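PDB 4IX3: MsStt7d protein from Micromonas, which probably acts as an ATP-dependent protein kinase, the construct being the catalytic domain of a state transition kinase homolog that binds magnesium. Local coordinates for residues C162-R167 with I187-A192; R167-A172 with G254-Q259. All coordinates share one frame; numbering follows the deposited sequence.

Contact 1 (C162-R167 with I187-A192). With MG (magnesium ion), chain E.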
# COMPACT_ATOMS: atom_id res chain seq x y z
N CYS B 162 -20.44 -9.76 16.85
CA CYS B 162 -21.21 -8.83 16.04
C CYS B 162 -20.85 -8.90 14.57
O CYS B 162 -21.20 -8.01 13.78
CB CYS B 162 -21.15 -7.41 16.58
SG CYS B 162 -19.58 -6.56 16.34
N GLY B 163 -20.22 -10.01 14.17
CA GLY B 163 -20.00 -10.32 12.77
C GLY B 163 -18.72 -9.78 12.15
O GLY B 163 -18.54 -9.93 10.95
N VAL B 164 -17.86 -9.14 12.91
CA VAL B 164 -16.65 -8.55 12.37
C VAL B 164 -15.45 -9.45 12.52
O VAL B 164 -15.20 -9.94 13.65
CB VAL B 164 -16.40 -7.18 13.06
CG1 VAL B 164 -15.08 -6.56 12.58
CG2 VAL B 164 -17.59 -6.24 12.79
N VAL B 165 -14.74 -9.68 11.43
CA VAL B 165 -13.43 -10.33 11.46
C VAL B 165 -12.38 -9.28 11.16
O VAL B 165 -12.51 -8.57 10.14
CB VAL B 165 -13.36 -11.53 10.50
CG1 VAL B 165 -11.97 -12.16 10.45
CG2 VAL B 165 -14.42 -12.53 10.89
N HIS B 166 -11.40 -9.13 12.03
CA HIS B 166 -10.50 -7.96 11.95
C HIS B 166 -9.55 -8.14 10.75
O HIS B 166 -9.31 -7.18 10.00
CB HIS B 166 -9.74 -7.85 13.29
CG HIS B 166 -8.74 -6.76 13.30
ND1 HIS B 166 -8.86 -5.57 13.97
CD2 HIS B 166 -7.54 -6.72 12.63
CE1 HIS B 166 -7.76 -4.82 13.73
NE2 HIS B 166 -6.95 -5.55 12.93
N ARG B 167 -9.00 -9.34 10.60
CA ARG B 167 -8.17 -9.67 9.45
C ARG B 167 -6.70 -9.24 9.57
O ARG B 167 -5.85 -9.78 8.87
CB ARG B 167 -8.77 -9.07 8.17
CG ARG B 167 -8.97 -10.08 7.06
CD ARG B 167 -8.73 -9.46 5.69
NE ARG B 167 -9.79 -9.79 4.74
CZ ARG B 167 -9.68 -10.71 3.79
NH1 ARG B 167 -8.55 -11.40 3.66
NH2 ARG B 167 -10.69 -10.95 2.97
N ILE B 187 -6.20 -1.44 16.63
CA ILE B 187 -6.44 -0.42 15.63
C ILE B 187 -6.60 -1.12 14.28
O ILE B 187 -6.34 -2.33 14.13
CB ILE B 187 -5.32 0.60 15.53
CG1 ILE B 187 -3.97 -0.06 15.20
CG2 ILE B 187 -5.22 1.40 16.83
CD1 ILE B 187 -2.97 0.91 14.58
N ASP B 188 -6.99 -0.32 13.27
CA ASP B 188 -6.86 -0.67 11.86
C ASP B 188 -7.87 -1.73 11.42
O ASP B 188 -7.54 -2.93 11.24
CB ASP B 188 -5.43 -1.08 11.50
CG ASP B 188 -5.34 -1.50 10.05
OD1 ASP B 188 -6.17 -1.01 9.22
OD2 ASP B 188 -4.48 -2.42 9.77
N LEU B 189 -9.11 -1.29 11.20
CA LEU B 189 -10.14 -2.11 10.63
C LEU B 189 -10.16 -1.96 9.10
O LEU B 189 -11.14 -2.32 8.43
CB LEU B 189 -11.51 -1.73 11.21
CG LEU B 189 -11.67 -2.06 12.69
CD1 LEU B 189 -12.76 -1.22 13.34
CD2 LEU B 189 -11.83 -3.55 12.99
N GLY B 190 -9.02 -1.59 8.52
CA GLY B 190 -8.97 -1.36 7.06
C GLY B 190 -9.16 -2.60 6.20
O GLY B 190 -9.58 -2.53 5.05
N ALA B 191 -8.86 -3.78 6.75
CA ALA B 191 -9.11 -5.03 6.05
C ALA B 191 -10.24 -5.84 6.66
O ALA B 191 -10.51 -6.96 6.25
CB ALA B 191 -7.86 -5.89 6.01
N ALA B 192 -10.92 -5.26 7.64
CA ALA B 192 -11.92 -6.00 8.35
C ALA B 192 -13.14 -6.29 7.48
O ALA B 192 -13.52 -5.53 6.57
CB ALA B 192 -12.34 -5.22 9.58
MG MG E . -3.67 -3.26 8.06
O HOH W 1 -7.97 -4.77 9.28
O HOH W 2 -5.51 -4.07 7.56
O HOH W 3 -4.35 -1.45 7.15
O HOH W 4 -1.96 -2.31 8.53
O HOH W 5 -2.93 -3.91 6.32
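V164 opens the contact with its CG1 methyl, which packs near L189 and lies 4.3 Å from the CB of A192. Here the strand that leads into the HRD motif (H166-R167-D168) meets the DLG motif (D188-L189-G190), the counterpart of the DFG of most kinases. At V165 the backbone takes over, its carbonyl O lying 3.2 Å from the CA of A192 in a C-H...O contact. H166 starts with CB pointing away, but CG stands anti to the backbone N (chi1 177°), which brings the imidazole back alongside I187-L189. Its ND1 lies 3.7 Å from L189 CD2, the two side chains crossing at about a right angle; buried here, this nitrogen has no polar partner. Replacing H166 by an alanine removes the ring and would probably open a gap beside L189, leaving that leucine freer to turn. The carbonyl of H166 is linked through one water to the backbone of the DLG motif and the residue after it: the water donates to H166 O (2.8 Å) and to D188 O (2.7 Å) and accepts from A191 N. R167 lays its CD 3.7 Å from the CB of A191, its chain bent at chi2 and chi3. D188 is held by its OD1, which accepts from G190 N in an Asx turn, while OD2 binds the magnesium at 2.1 Å. Around this core, strand 164-165 pairs antiparallel with 193-194, D249 of helix 246-261 grips the H166 and R167 amides, and L189 and V164 pack on helix 59-76.

Contact 2 (R167-A172 with G254-Q259). With MG (magnesium ion), chain E.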
# COMPACT_ATOMS: atom_id res chain seq x y z
N ARG B 167 -9.00 -9.34 10.60
CA ARG B 167 -8.17 -9.67 9.45
C ARG B 167 -6.70 -9.24 9.57
O ARG B 167 -5.85 -9.78 8.87
CB ARG B 167 -8.77 -9.07 8.17
CG ARG B 167 -8.97 -10.08 7.06
CD ARG B 167 -8.73 -9.46 5.69
NE ARG B 167 -9.79 -9.79 4.74
CZ ARG B 167 -9.68 -10.71 3.79
NH1 ARG B 167 -8.55 -11.40 3.66
NH2 ARG B 167 -10.69 -10.95 2.97
N ASP B 168 -6.39 -8.29 10.45
CA ASP B 168 -5.01 -7.79 10.53
C ASP B 168 -4.53 -7.70 11.97
O ASP B 168 -3.90 -6.73 12.39
CB ASP B 168 -4.86 -6.43 9.79
CG ASP B 168 -3.41 -6.11 9.40
OD1 ASP B 168 -2.56 -7.01 9.49
OD2 ASP B 168 -3.14 -4.94 9.04
N VAL B 169 -4.84 -8.76 12.71
CA VAL B 169 -4.38 -8.83 14.10
C VAL B 169 -2.87 -9.09 14.10
O VAL B 169 -2.37 -10.03 13.44
CB VAL B 169 -5.15 -9.96 14.83
CG1 VAL B 169 -4.54 -10.23 16.20
CG2 VAL B 169 -6.62 -9.60 14.95
N LYS B 170 -2.16 -8.28 14.87
CA LYS B 170 -0.71 -8.41 15.01
C LYS B 170 -0.27 -7.40 16.07
O LYS B 170 -1.01 -6.45 16.36
CB LYS B 170 0.06 -8.19 13.67
CG LYS B 170 -0.28 -6.84 13.01
CD LYS B 170 0.33 -6.81 11.62
CE LYS B 170 0.07 -5.51 10.88
NZ LYS B 170 -0.06 -5.77 9.42
N PRO B 171 0.93 -7.55 16.63
CA PRO B 171 1.41 -6.59 17.62
C PRO B 171 1.41 -5.12 17.15
O PRO B 171 1.13 -4.22 17.95
CB PRO B 171 2.79 -7.14 17.99
CG PRO B 171 2.63 -8.64 17.80
CD PRO B 171 1.85 -8.71 16.50
N ALA B 172 1.68 -4.86 15.86
CA ALA B 172 1.74 -3.49 15.39
C ALA B 172 0.35 -2.86 15.42
O ALA B 172 0.25 -1.63 15.31
CB ALA B 172 2.27 -3.43 13.94
N GLY B 254 -2.74 -16.42 17.82
CA GLY B 254 -1.66 -17.36 18.22
C GLY B 254 -0.26 -16.85 17.90
O GLY B 254 0.62 -16.94 18.73
N CYS B 255 -0.12 -16.15 16.76
CA CYS B 255 1.14 -15.49 16.47
C CYS B 255 1.48 -14.42 17.47
O CYS B 255 2.63 -14.32 17.89
CB CYS B 255 1.11 -14.90 15.05
SG CYS B 255 1.02 -16.10 13.69
N VAL B 256 0.48 -13.59 17.83
CA VAL B 256 0.74 -12.57 18.86
C VAL B 256 1.21 -13.28 20.14
O VAL B 256 2.15 -12.81 20.77
CB VAL B 256 -0.56 -11.78 19.16
CG1 VAL B 256 -0.40 -10.86 20.37
CG2 VAL B 256 -0.95 -10.95 17.93
N MET B 257 0.51 -14.34 20.55
CA MET B 257 0.89 -15.04 21.76
C MET B 257 2.33 -15.57 21.73
O MET B 257 3.07 -15.41 22.72
CB MET B 257 -0.04 -16.21 21.97
CG MET B 257 0.31 -16.99 23.24
SD MET B 257 -1.07 -17.96 23.81
CE MET B 257 -0.27 -18.86 25.16
N LEU B 258 2.73 -16.17 20.59
CA LEU B 258 4.12 -16.63 20.47
C LEU B 258 5.09 -15.50 20.72
O LEU B 258 6.12 -15.67 21.37
CB LEU B 258 4.37 -17.22 19.09
CG LEU B 258 3.70 -18.58 18.84
CD1 LEU B 258 3.59 -18.92 17.36
CD2 LEU B 258 4.44 -19.72 19.57
N GLN B 259 4.85 -14.33 20.09
CA GLN B 259 5.78 -13.24 20.25
C GLN B 259 5.80 -12.66 21.66
O GLN B 259 6.85 -12.28 22.15
CB GLN B 259 5.46 -12.18 19.21
CG GLN B 259 5.59 -12.71 17.79
CD GLN B 259 5.79 -11.63 16.75
OE1 GLN B 259 6.86 -11.54 16.09
NE2 GLN B 259 4.75 -10.91 16.51
MG MG E . -3.67 -3.26 8.06
O HOH W 2 -5.51 -4.07 7.56
O HOH W 3 -4.35 -1.45 7.15
O HOH W 4 -1.96 -2.31 8.53
O HOH W 5 -2.93 -3.91 6.32
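V256 and Q259, one turn apart on helix 246-261, pack against V169, K170 and P171 of the catalytic loop, the HRDVKPAN segment of the protein kinase fold. The helix corresponds to the buried αF that runs through the C-terminal lobe, and the contact is apolar, with no hydrogen bond across it. V256 carries most of it. Its CG1 is anti to the backbone N (chi1 171°), which leaves CG2, the methyl beside the N, to face the loop. That methyl is 4.0 Å from V169 CG1, 3.9 Å from K170 CA and 3.9 Å from P171 CD, bridging three consecutive residues. The V169 and V256 side chains cross at about a right angle, whereas those of P171 and V256 slide past each other in opposite directions. Helix 141-161 closes over both valines, with L156 on V169 and L152 on V256. A turn further along, Q259 has an extended chain beyond CG that brings its amide end against the P171 ring, again crossing it at roughly a right angle. P171 thus rests against both V256 and Q259, and M123 and E120 of helix 119-125 also touch it. The end of the K170 side chain leads away from the helix to the magnesium site; its NZ forms a salt bridge with D168 and a second one with D212. D168 is thereby shared between two cations, its OD2 bound to the magnesium at 2.0 Å and its OD1 accepting K170 NZ at 2.8 Å through the syn lone pair.

Along the chain the four segments alternate, so the two contacts cross. Residues 162-167 leave helix 141-161 and pass directly into 167-172, with R167 belonging to both contacts. Contact 1 then closes the shorter loop, which holds the hairpin of strands 174-177 and 183-186, by bringing 187-192 back onto the HRD motif. Contact 2 closes the longer one, 81 residues between its ends, by setting the catalytic loop on helix 246-261. Their centres are 14 Å apart, yet they meet at the magnesium, where D168 and D188 are both ligands. Together they tie the metal site to the helical core of the C-terminal lobe.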